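Local coordinates for protein 223aa long hypothetical arylmalonate decarboxylase (Sulfolobus tokodaii, PDB 2DGD) that is of unproven function but probably decarboxylates arylmalonates or related malonate substrates, at residues A[19-24]-A[181-186]; A[154-159]-A[188-193]; A[175-180]-A[197-202]. One frame throughout, in Å; residues are numbered along the deposited sequence.

In the fold
Helix 19-26 comes early in the chain and waits for its partner until contact 1 closes a loop of 156 residues at 181-186. Next, 154-159 leads into helix 155-163. Segment 175-180 later runs out of strand 174-177 directly into 181-186. The chain then builds helix 187-195, where contact 2 closes, and strand 199-201, where contact 3 closes last. All three pairs cross along the chain; none nests inside another. Contact 3 joins inner strand 174-177 of the second sheet to its edge strand 199-201, contact 2 packs two helices on one face of that sheet, and contact 1 ties its 181-186 loop to a helix of the N-terminal half.

Contact 1 (A[19-24]-A[181-186]); sequences MEYDLW and ALSTYE
OD2 of D22 takes two hydrogen bonds at once: from the hydroxyl OG of S183, 2.8 Å away, and from the backbone N of Y185 at 3.2 Å. The two donors come from opposite faces of the carboxylate plane, both well out of it. The other oxygen, OD1, uses its syn lone pair for the backbone N of T184 at 2.8 Å. One carboxylate of helix 19-26 thus holds three consecutive residues of the loop that leads from strand 174-177 to helix 187-195, joining the two alpha/beta halves of what the family relationship suggests is an Asp/Glu racemase-like fold. With CG of D22 beside its own backbone N (chi1 -83°), the carboxylate reaches across to the loop. OD1 also receives ND2 of N203, from the start of helix 202-214. Replacing D22 by an alanine removes the carboxylate and would probably leave the T184 and Y185 amides and the S183 hydroxyl without their acceptor, letting the loop drift from the helix.

Y21, one residue earlier, makes the second link. Its CG lies opposite the backbone N (chi1 171°), and the ring extends past S183, whose OG sits 3.1 Å from CD2 of Y21 at an oblique angle. W24 of a second subunit packs against Y21, and a bound glycerol lies about 5 Å from the Y21 side chain. The E186 chain bends at chi2 and crosses the tyrosine at about a right angle, leaving ring and carboxylate nearly coplanar, 26° apart. At the phenol edge, Y21 OH donates to the syn lone pair of E186 OE1, a bond of 2.7 Å.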
loop_
_atom_site.group_PDB
_atom_site.type_symbol
_atom_site.label_atom_id
_atom_site.label_comp_id
_atom_site.label_asym_id
_atom_site.label_seq_id
_atom_site.Cartn_x
_atom_site.Cartn_y
_atom_site.Cartn_z
HETATM N N MSE A 19 -15.319 -22.273 -14.648
HETATM C CA MSE A 19 -14.982 -21.368 -15.734
HETATM C C MSE A 19 -15.374 -19.908 -15.541
HETATM O O MSE A 19 -14.608 -19.013 -15.877
HETATM C CB MSE A 19 -15.565 -21.889 -17.052
HETATM C CG MSE A 19 -15.271 -20.970 -18.230
HETATM SE SE MSE A 19 -15.553 -21.755 -19.962
HETATM C CE MSE A 19 -13.804 -21.419 -20.714
ATOM N N GLU A 20 -16.564 -19.656 -15.022
ATOM C CA GLU A 20 -17.005 -18.285 -14.824
ATOM C C GLU A 20 -16.071 -17.562 -13.869
ATOM O O GLU A 20 -15.727 -16.401 -14.080
ATOM C CB GLU A 20 -18.444 -18.276 -14.308
ATOM C CG GLU A 20 -19.431 -18.766 -15.356
ATOM C CD GLU A 20 -20.775 -19.130 -14.781
ATOM O OE1 GLU A 20 -20.814 -19.976 -13.870
ATOM O OE2 GLU A 20 -21.798 -18.582 -15.240
ATOM N N TYR A 21 -15.645 -18.256 -12.821
ATOM C CA TYR A 21 -14.732 -17.671 -11.844
ATOM C C TYR A 21 -13.395 -17.327 -12.509
ATOM O O TYR A 21 -12.906 -16.209 -12.376
ATOM C CB TYR A 21 -14.503 -18.647 -10.691
ATOM C CG TYR A 21 -13.412 -18.220 -9.740
ATOM C CD1 TYR A 21 -13.657 -17.287 -8.726
ATOM C CD2 TYR A 21 -12.121 -18.741 -9.861
ATOM C CE1 TYR A 21 -12.641 -16.891 -7.855
ATOM C CE2 TYR A 21 -11.103 -18.349 -8.998
ATOM C CZ TYR A 21 -11.367 -17.429 -7.999
ATOM O OH TYR A 21 -10.348 -17.068 -7.150
ATOM N N ASP A 22 -12.808 -18.292 -13.214
ATOM C CA ASP A 22 -11.540 -18.074 -13.910
ATOM C C ASP A 22 -11.627 -16.884 -14.858
ATOM O O ASP A 22 -10.784 -15.988 -14.824
ATOM C CB ASP A 22 -11.139 -19.317 -14.711
ATOM C CG ASP A 22 -10.446 -20.362 -13.862
ATOM O OD1 ASP A 22 -10.141 -21.451 -14.392
ATOM O OD2 ASP A 22 -10.198 -20.096 -12.670
ATOM N N LEU A 23 -12.655 -16.884 -15.701
ATOM C CA LEU A 23 -12.861 -15.820 -16.673
ATOM C C LEU A 23 -12.918 -14.427 -16.054
ATOM O O LEU A 23 -12.305 -13.497 -16.566
ATOM C CB LEU A 23 -14.130 -16.102 -17.480
ATOM C CG LEU A 23 -13.951 -16.593 -18.928
ATOM C CD1 LEU A 23 -12.657 -17.375 -19.093
ATOM C CD2 LEU A 23 -15.160 -17.443 -19.318
ATOM N N TRP A 24 -13.646 -14.272 -14.955
ATOM C CA TRP A 24 -13.731 -12.970 -14.303
ATOM C C TRP A 24 -12.404 -12.564 -13.676
ATOM O O TRP A 24 -12.006 -11.407 -13.737
ATOM C CB TRP A 24 -14.823 -12.966 -13.231
ATOM C CG TRP A 24 -16.183 -12.617 -13.771
ATOM C CD1 TRP A 24 -17.192 -13.484 -14.107
ATOM C CD2 TRP A 24 -16.670 -11.302 -14.069
ATOM N NE1 TRP A 24 -18.273 -12.788 -14.591
ATOM C CE2 TRP A 24 -17.983 -11.448 -14.581
ATOM C CE3 TRP A 24 -16.126 -10.014 -13.956
ATOM C CZ2 TRP A 24 -18.760 -10.352 -14.976
ATOM C CZ3 TRP A 24 -16.898 -8.927 -14.351
ATOM C CH2 TRP A 24 -18.202 -9.104 -14.855
ATOM N N ALA A 181 -14.051 -26.926 -16.523
ATOM C CA ALA A 181 -14.754 -26.993 -15.233
ATOM C C ALA A 181 -13.782 -26.750 -14.069
ATOM O O ALA A 181 -14.189 -26.365 -12.975
ATOM C CB ALA A 181 -15.432 -28.334 -15.069
ATOM N N LEU A 182 -12.495 -26.984 -14.313
ATOM C CA LEU A 182 -11.478 -26.761 -13.301
ATOM C C LEU A 182 -11.141 -25.279 -13.215
ATOM O O LEU A 182 -10.951 -24.616 -14.234
ATOM C CB LEU A 182 -10.203 -27.526 -13.652
ATOM C CG LEU A 182 -10.147 -29.041 -13.446
ATOM C CD1 LEU A 182 -8.819 -29.567 -13.982
ATOM C CD2 LEU A 182 -10.301 -29.381 -11.967
ATOM N N SER A 183 -11.086 -24.751 -12.000
ATOM C CA SER A 183 -10.715 -23.359 -11.808
ATOM C C SER A 183 -9.196 -23.397 -11.661
ATOM O O SER A 183 -8.667 -23.768 -10.601
ATOM C CB SER A 183 -11.346 -22.811 -10.544
ATOM O OG SER A 183 -10.870 -21.507 -10.293
ATOM N N THR A 184 -8.501 -23.023 -12.729
ATOM C CA THR A 184 -7.048 -23.072 -12.751
ATOM C C THR A 184 -6.325 -21.744 -12.606
ATOM O O THR A 184 -5.105 -21.697 -12.662
ATOM C CB THR A 184 -6.581 -23.736 -14.051
ATOM O OG1 THR A 184 -7.237 -23.106 -15.160
ATOM C CG2 THR A 184 -6.934 -25.211 -14.047
ATOM N N TYR A 185 -7.069 -20.666 -12.405
ATOM C CA TYR A 185 -6.460 -19.346 -12.279
ATOM C C TYR A 185 -5.219 -19.293 -11.379
ATOM O O TYR A 185 -4.196 -18.742 -11.773
ATOM C CB TYR A 185 -7.490 -18.337 -11.779
ATOM C CG TYR A 185 -6.959 -16.931 -11.762
ATOM C CD1 TYR A 185 -6.732 -16.258 -10.561
ATOM C CD2 TYR A 185 -6.647 -16.282 -12.951
ATOM C CE1 TYR A 185 -6.203 -14.974 -10.553
ATOM C CE2 TYR A 185 -6.122 -15.000 -12.952
ATOM C CZ TYR A 185 -5.901 -14.354 -11.751
ATOM O OH TYR A 185 -5.378 -13.087 -11.764
ATOM N N GLU A 186 -5.307 -19.856 -10.178
ATOM C CA GLU A 186 -4.175 -19.851 -9.254
ATOM C C GLU A 186 -3.202 -21.005 -9.497
ATOM O O GLU A 186 -2.001 -20.791 -9.675
ATOM C CB GLU A 186 -4.657 -19.909 -7.795
ATOM C CG GLU A 186 -5.514 -18.740 -7.341
ATOM C CD GLU A 186 -6.995 -18.907 -7.685
ATOM O OE1 GLU A 186 -7.779 -17.964 -7.404
ATOM O OE2 GLU A 186 -7.380 -19.978 -8.226
#

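Contact 2 (A[154-159]-A[188-193])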
loop_
_atom_site.group_PDB
_atom_site.type_symbol
_atom_site.label_atom_id
_atom_site.label_comp_id
_atom_site.label_asym_id
_atom_site.label_seq_id
_atom_site.Cartn_x
_atom_site.Cartn_y
_atom_site.Cartn_z
ATOM N N PRO A 154 -9.765 -28.305 -5.463
ATOM C CA PRO A 154 -8.938 -27.291 -4.803
ATOM C C PRO A 154 -7.684 -26.930 -5.603
ATOM O O PRO A 154 -7.132 -27.758 -6.329
ATOM C CB PRO A 154 -8.579 -27.949 -3.471
ATOM C CG PRO A 154 -9.689 -28.908 -3.248
ATOM C CD PRO A 154 -9.903 -29.492 -4.610
ATOM N N ILE A 155 -7.235 -25.689 -5.443
ATOM C CA ILE A 155 -6.056 -25.203 -6.132
ATOM C C ILE A 155 -4.895 -26.184 -6.069
ATOM O O ILE A 155 -4.383 -26.627 -7.102
ATOM C CB ILE A 155 -5.592 -23.870 -5.538
ATOM C CG1 ILE A 155 -6.663 -22.808 -5.784
ATOM C CG2 ILE A 155 -4.257 -23.461 -6.148
ATOM C CD1 ILE A 155 -6.347 -21.456 -5.182
ATOM N N PHE A 156 -4.477 -26.530 -4.859
ATOM C CA PHE A 156 -3.346 -27.429 -4.715
ATOM C C PHE A 156 -3.584 -28.886 -5.062
ATOM O O PHE A 156 -2.638 -29.652 -5.193
ATOM C CB PHE A 156 -2.741 -27.273 -3.327
ATOM C CG PHE A 156 -2.011 -25.978 -3.157
ATOM C CD1 PHE A 156 -0.837 -25.737 -3.867
ATOM C CD2 PHE A 156 -2.533 -24.962 -2.362
ATOM C CE1 PHE A 156 -0.191 -24.496 -3.789
ATOM C CE2 PHE A 156 -1.894 -23.722 -2.280
ATOM C CZ PHE A 156 -0.725 -23.488 -2.997
ATOM N N THR A 157 -4.837 -29.281 -5.227
ATOM C CA THR A 157 -5.103 -30.648 -5.628
ATOM C C THR A 157 -4.713 -30.705 -7.099
ATOM O O THR A 157 -4.169 -31.700 -7.580
ATOM C CB THR A 157 -6.581 -31.005 -5.482
ATOM O OG1 THR A 157 -6.897 -31.163 -4.095
ATOM C CG2 THR A 157 -6.888 -32.283 -6.217
ATOM N N ILE A 158 -4.993 -29.615 -7.808
ATOM C CA ILE A 158 -4.659 -29.499 -9.221
ATOM C C ILE A 158 -3.150 -29.372 -9.316
ATOM O O ILE A 158 -2.524 -29.908 -10.223
ATOM C CB ILE A 158 -5.296 -28.238 -9.852
ATOM C CG1 ILE A 158 -6.824 -28.382 -9.873
ATOM C CG2 ILE A 158 -4.721 -28.002 -11.251
ATOM C CD1 ILE A 158 -7.547 -27.151 -10.349
ATOM N N TYR A 159 -2.570 -28.650 -8.369
ATOM C CA TYR A 159 -1.139 -28.455 -8.350
ATOM C C TYR A 159 -0.400 -29.779 -8.161
ATOM O O TYR A 159 0.536 -30.083 -8.901
ATOM C CB TYR A 159 -0.766 -27.465 -7.245
ATOM C CG TYR A 159 0.719 -27.217 -7.108
ATOM C CD1 TYR A 159 1.521 -28.087 -6.371
ATOM C CD2 TYR A 159 1.333 -26.129 -7.742
ATOM C CE1 TYR A 159 2.899 -27.885 -6.265
ATOM C CE2 TYR A 159 2.714 -25.922 -7.647
ATOM C CZ TYR A 159 3.485 -26.808 -6.906
ATOM O OH TYR A 159 4.839 -26.642 -6.817
ATOM N N VAL A 188 -2.362 -22.803 -11.959
ATOM C CA VAL A 188 -1.507 -22.596 -13.111
ATOM C C VAL A 188 -0.356 -21.610 -12.852
ATOM O O VAL A 188 0.729 -21.762 -13.403
ATOM C CB VAL A 188 -2.385 -22.167 -14.312
ATOM C CG1 VAL A 188 -1.622 -21.324 -15.272
ATOM C CG2 VAL A 188 -2.906 -23.413 -15.015
ATOM N N GLN A 189 -0.574 -20.614 -11.999
ATOM C CA GLN A 189 0.482 -19.643 -11.699
ATOM C C GLN A 189 1.574 -20.281 -10.855
ATOM O O GLN A 189 2.764 -20.067 -11.095
ATOM C CB GLN A 189 -0.086 -18.443 -10.952
ATOM C CG GLN A 189 -1.064 -17.622 -11.755
ATOM C CD GLN A 189 -1.622 -16.450 -10.971
ATOM O OE1 GLN A 189 -0.877 -15.559 -10.545
ATOM N NE2 GLN A 189 -2.940 -16.440 -10.775
ATOM N N TYR A 190 1.163 -21.050 -9.853
ATOM C CA TYR A 190 2.113 -21.730 -8.994
ATOM C C TYR A 190 2.935 -22.701 -9.826
ATOM O O TYR A 190 4.161 -22.715 -9.751
ATOM C CB TYR A 190 1.388 -22.502 -7.903
ATOM C CG TYR A 190 0.831 -21.646 -6.801
ATOM C CD1 TYR A 190 -0.543 -21.533 -6.603
ATOM C CD2 TYR A 190 1.681 -20.974 -5.929
ATOM C CE1 TYR A 190 -1.056 -20.774 -5.560
ATOM C CE2 TYR A 190 1.182 -20.214 -4.888
ATOM C CZ TYR A 190 -0.187 -20.118 -4.708
ATOM O OH TYR A 190 -0.679 -19.360 -3.674
ATOM N N LEU A 191 2.256 -23.523 -10.618
ATOM C CA LEU A 191 2.954 -24.480 -11.454
ATOM C C LEU A 191 3.945 -23.784 -12.391
ATOM O O LEU A 191 5.107 -24.181 -12.478
ATOM C CB LEU A 191 1.946 -25.306 -12.256
ATOM C CG LEU A 191 1.163 -26.331 -11.431
ATOM C CD1 LEU A 191 0.101 -27.016 -12.280
ATOM C CD2 LEU A 191 2.139 -27.363 -10.869
ATOM N N HIS A 192 3.492 -22.737 -13.073
ATOM C CA HIS A 192 4.346 -22.009 -14.000
ATOM C C HIS A 192 5.622 -21.484 -13.340
ATOM O O HIS A 192 6.715 -21.572 -13.910
ATOM C CB HIS A 192 3.578 -20.846 -14.622
ATOM C CG HIS A 192 4.391 -20.042 -15.584
ATOM N ND1 HIS A 192 4.535 -18.676 -15.479
ATOM C CD2 HIS A 192 5.129 -20.415 -16.658
ATOM C CE1 HIS A 192 5.327 -18.240 -16.444
ATOM N NE2 HIS A 192 5.701 -19.276 -17.172
ATOM N N GLU A 193 5.478 -20.920 -12.146
ATOM C CA GLU A 193 6.625 -20.399 -11.430
ATOM C C GLU A 193 7.574 -21.517 -11.033
ATOM O O GLU A 193 8.777 -21.427 -11.251
ATOM C CB GLU A 193 6.186 -19.682 -10.160
ATOM C CG GLU A 193 5.760 -18.255 -10.326
ATOM C CD GLU A 193 5.299 -17.674 -9.012
ATOM O OE1 GLU A 193 6.089 -17.724 -8.037
ATOM O OE2 GLU A 193 4.150 -17.178 -8.947
#
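Two tyrosine rings carry this contact. One face of the Y190 ring receives F156, whose CZ lies 3.7 Å above the plane and displaced toward the rim. The two rings meet at a slant, planes 42° apart and centroids 5.0 Å apart. The Y159 ring has L191 over one face, methyl CD2 standing 3.5 Å from ring atom CD2 of Y159, while the backbone C of Y190 lies in plane at its edge. CB of Y190 comes obliquely from the other side of the ring plane, 3.6 Å from CD2 of Y159, so the ring sits between the L191 methyl and the CB of Y190. Its CG is trans to the backbone N (chi1 178°), which swings the ring over to helix 187-195. I155 adds a looser apolar touch, CG2 to CD1 of Y190.

Both phenol ends find partners beyond the two segments. Y159 OH bonds to D194 and K163, and Y190 OH to E29 of a third subunit, whose G4 and R5 also pack here, placing the aromatic cluster at a subunit interface. Underneath, I158 and L191 both rest on I177 of the central strand. The axes of the short helical segments 155-159 and 188-193 pass 9.6 Å apart at 39°, two neighbouring helices layered on one face of a parallel sheet, as in a layered alpha/beta domain.

Contact 3 (A[175-180]-A[197-202]); sequences VYIACT and MPVVSE
Strands 175-177 and 199-201 run parallel, their axes 4.6 Å apart and inclined by 19°. V175 pairs with V199, Y176 with V200 and I177 with S201. V200 is the residue that bonds both ways: its N donates to V175 O at 2.8 Å, and its O accepts I177 N at 2.9 Å, with V175 N to P198 O completing the start. Beyond the strand pairing, E202 N reaches I177 O at 3.2 Å, the donor lying nearly on the extended C=O line, so the bonding runs right into the first turn of helix 202-214.

Side chains alternate between the sheet faces. I177, V199 and S201 meet helix 187-195, and V175, on the same face, meets V169 of helix 166-169; CD1 of I177 lies 4.2 Å from CG1 of V199. The selenium of selenomethionine M197 meets CG2 of V175 near the strand start. Y176 and V200 point to the other face, against helix 95-105.

At the far end the extended side chain of E202 reaches across to the outgoing loop. Its CG is turned away from its own N (chi1 -162°), and OE2 accepts the backbone N of C179 at 2.7 Å, from the anti side and out of the carboxylate plane. Y176 OH lies 3.1 Å from the same oxygen, and CG2 of T180 packs on E202 CG at 3.7 Å. The carboxylate thus ties the C179 amide to the start of helix 202-214. S201 caps the helix, its OG bonded to A204 N. With helix 187-195 linking them, the two strands form a beta-alpha-beta crossover, its loop and helix start gathered at the C-terminal strand ends, where related Asp/Glu racemase-fold enzymes keep their active sites.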
loop_
_atom_site.group_PDB
_atom_site.type_symbol
_atom_site.label_atom_id
_atom_site.label_comp_id
_atom_site.label_asym_id
_atom_site.label_seq_id
_atom_site.Cartn_x
_atom_site.Cartn_y
_atom_site.Cartn_z
ATOM N N VAL A 175 3.043 -27.846 -19.929
ATOM C CA VAL A 175 2.025 -28.685 -19.319
ATOM C C VAL A 175 0.667 -28.169 -19.772
ATOM O O VAL A 175 0.472 -26.960 -19.947
ATOM C CB VAL A 175 2.074 -28.607 -17.780
ATOM C CG1 VAL A 175 0.841 -29.258 -17.191
ATOM C CG2 VAL A 175 3.334 -29.276 -17.252
ATOM N N TYR A 176 -0.270 -29.085 -19.971
ATOM C CA TYR A 176 -1.613 -28.703 -20.377
ATOM C C TYR A 176 -2.600 -29.322 -19.407
ATOM O O TYR A 176 -2.530 -30.518 -19.137
ATOM C CB TYR A 176 -1.909 -29.190 -21.802
ATOM C CG TYR A 176 -3.381 -29.149 -22.178
ATOM C CD1 TYR A 176 -4.101 -27.953 -22.157
ATOM C CD2 TYR A 176 -4.057 -30.312 -22.538
ATOM C CE1 TYR A 176 -5.461 -27.920 -22.483
ATOM C CE2 TYR A 176 -5.413 -30.289 -22.867
ATOM C CZ TYR A 176 -6.109 -29.090 -22.836
ATOM O OH TYR A 176 -7.454 -29.073 -23.147
ATOM N N ILE A 177 -3.507 -28.510 -18.872
ATOM C CA ILE A 177 -4.517 -29.009 -17.944
ATOM C C ILE A 177 -5.878 -28.889 -18.616
ATOM O O ILE A 177 -6.388 -27.784 -18.809
ATOM C CB ILE A 177 -4.502 -28.211 -16.624
ATOM C CG1 ILE A 177 -3.126 -28.326 -15.975
ATOM C CG2 ILE A 177 -5.538 -28.756 -15.667
ATOM C CD1 ILE A 177 -2.950 -27.460 -14.749
ATOM N N ALA A 178 -6.462 -30.032 -18.964
ATOM C CA ALA A 178 -7.751 -30.079 -19.654
ATOM C C ALA A 178 -8.999 -29.832 -18.805
ATOM O O ALA A 178 -8.975 -29.964 -17.587
ATOM C CB ALA A 178 -7.885 -31.409 -20.378
ATOM N N CYS A 179 -10.079 -29.474 -19.494
ATOM C CA CYS A 179 -11.404 -29.200 -18.928
ATOM C C CYS A 179 -11.587 -27.803 -18.342
ATOM O O CYS A 179 -10.812 -27.355 -17.491
ATOM C CB CYS A 179 -11.800 -30.246 -17.874
ATOM S SG CYS A 179 -13.612 -30.456 -17.741
ATOM N N THR A 180 -12.637 -27.130 -18.807
ATOM C CA THR A 180 -12.953 -25.784 -18.367
ATOM C C THR A 180 -13.687 -25.756 -17.042
ATOM O O THR A 180 -13.923 -24.680 -16.496
ATOM C CB THR A 180 -13.812 -25.048 -19.402
ATOM O OG1 THR A 180 -15.052 -25.744 -19.574
ATOM C CG2 THR A 180 -13.086 -24.958 -20.726
HETATM N N MSE A 197 8.161 -23.274 -16.893
HETATM C CA MSE A 197 7.753 -23.612 -18.253
HETATM C C MSE A 197 6.293 -23.223 -18.374
HETATM O O MSE A 197 5.588 -23.115 -17.373
HETATM C CB MSE A 197 7.904 -25.109 -18.518
HETATM C CG MSE A 197 7.033 -25.989 -17.632
HETATM SE SE MSE A 197 6.993 -27.843 -18.173
HETATM C CE MSE A 197 8.645 -28.411 -17.291
ATOM N N PRO A 198 5.814 -22.994 -19.598
ATOM C CA PRO A 198 4.404 -22.620 -19.698
ATOM C C PRO A 198 3.464 -23.726 -19.213
ATOM O O PRO A 198 3.644 -24.902 -19.527
ATOM C CB PRO A 198 4.238 -22.298 -21.185
ATOM C CG PRO A 198 5.282 -23.134 -21.840
ATOM C CD PRO A 198 6.460 -22.996 -20.918
ATOM N N VAL A 199 2.481 -23.339 -18.410
ATOM C CA VAL A 199 1.490 -24.271 -17.899
ATOM C C VAL A 199 0.179 -23.721 -18.434
ATOM O O VAL A 199 -0.315 -22.708 -17.943
ATOM C CB VAL A 199 1.480 -24.286 -16.360
ATOM C CG1 VAL A 199 0.397 -25.229 -15.854
ATOM C CG2 VAL A 199 2.839 -24.726 -15.845
ATOM N N VAL A 200 -0.368 -24.385 -19.449
ATOM C CA VAL A 200 -1.594 -23.930 -20.104
ATOM C C VAL A 200 -2.885 -24.633 -19.703
ATOM O O VAL A 200 -3.042 -25.839 -19.910
ATOM C CB VAL A 200 -1.454 -24.046 -21.640
ATOM C CG1 VAL A 200 -2.713 -23.544 -22.328
ATOM C CG2 VAL A 200 -0.243 -23.268 -22.107
ATOM N N SER A 201 -3.818 -23.878 -19.139
ATOM C CA SER A 201 -5.102 -24.449 -18.753
ATOM C C SER A 201 -6.067 -24.084 -19.860
ATOM O O SER A 201 -5.860 -23.107 -20.579
ATOM C CB SER A 201 -5.601 -23.856 -17.445
ATOM O OG SER A 201 -6.071 -22.544 -17.658
ATOM N N GLU A 202 -7.131 -24.859 -19.991
ATOM C CA GLU A 202 -8.093 -24.613 -21.047
ATOM C C GLU A 202 -8.746 -23.241 -20.919
ATOM O O GLU A 202 -8.962 -22.555 -21.927
ATOM C CB GLU A 202 -9.137 -25.729 -21.054
ATOM C CG GLU A 202 -9.921 -25.819 -22.339
ATOM C CD GLU A 202 -10.504 -27.196 -22.569
ATOM O OE1 GLU A 202 -11.368 -27.328 -23.463
ATOM O OE2 GLU A 202 -10.093 -28.146 -21.864
#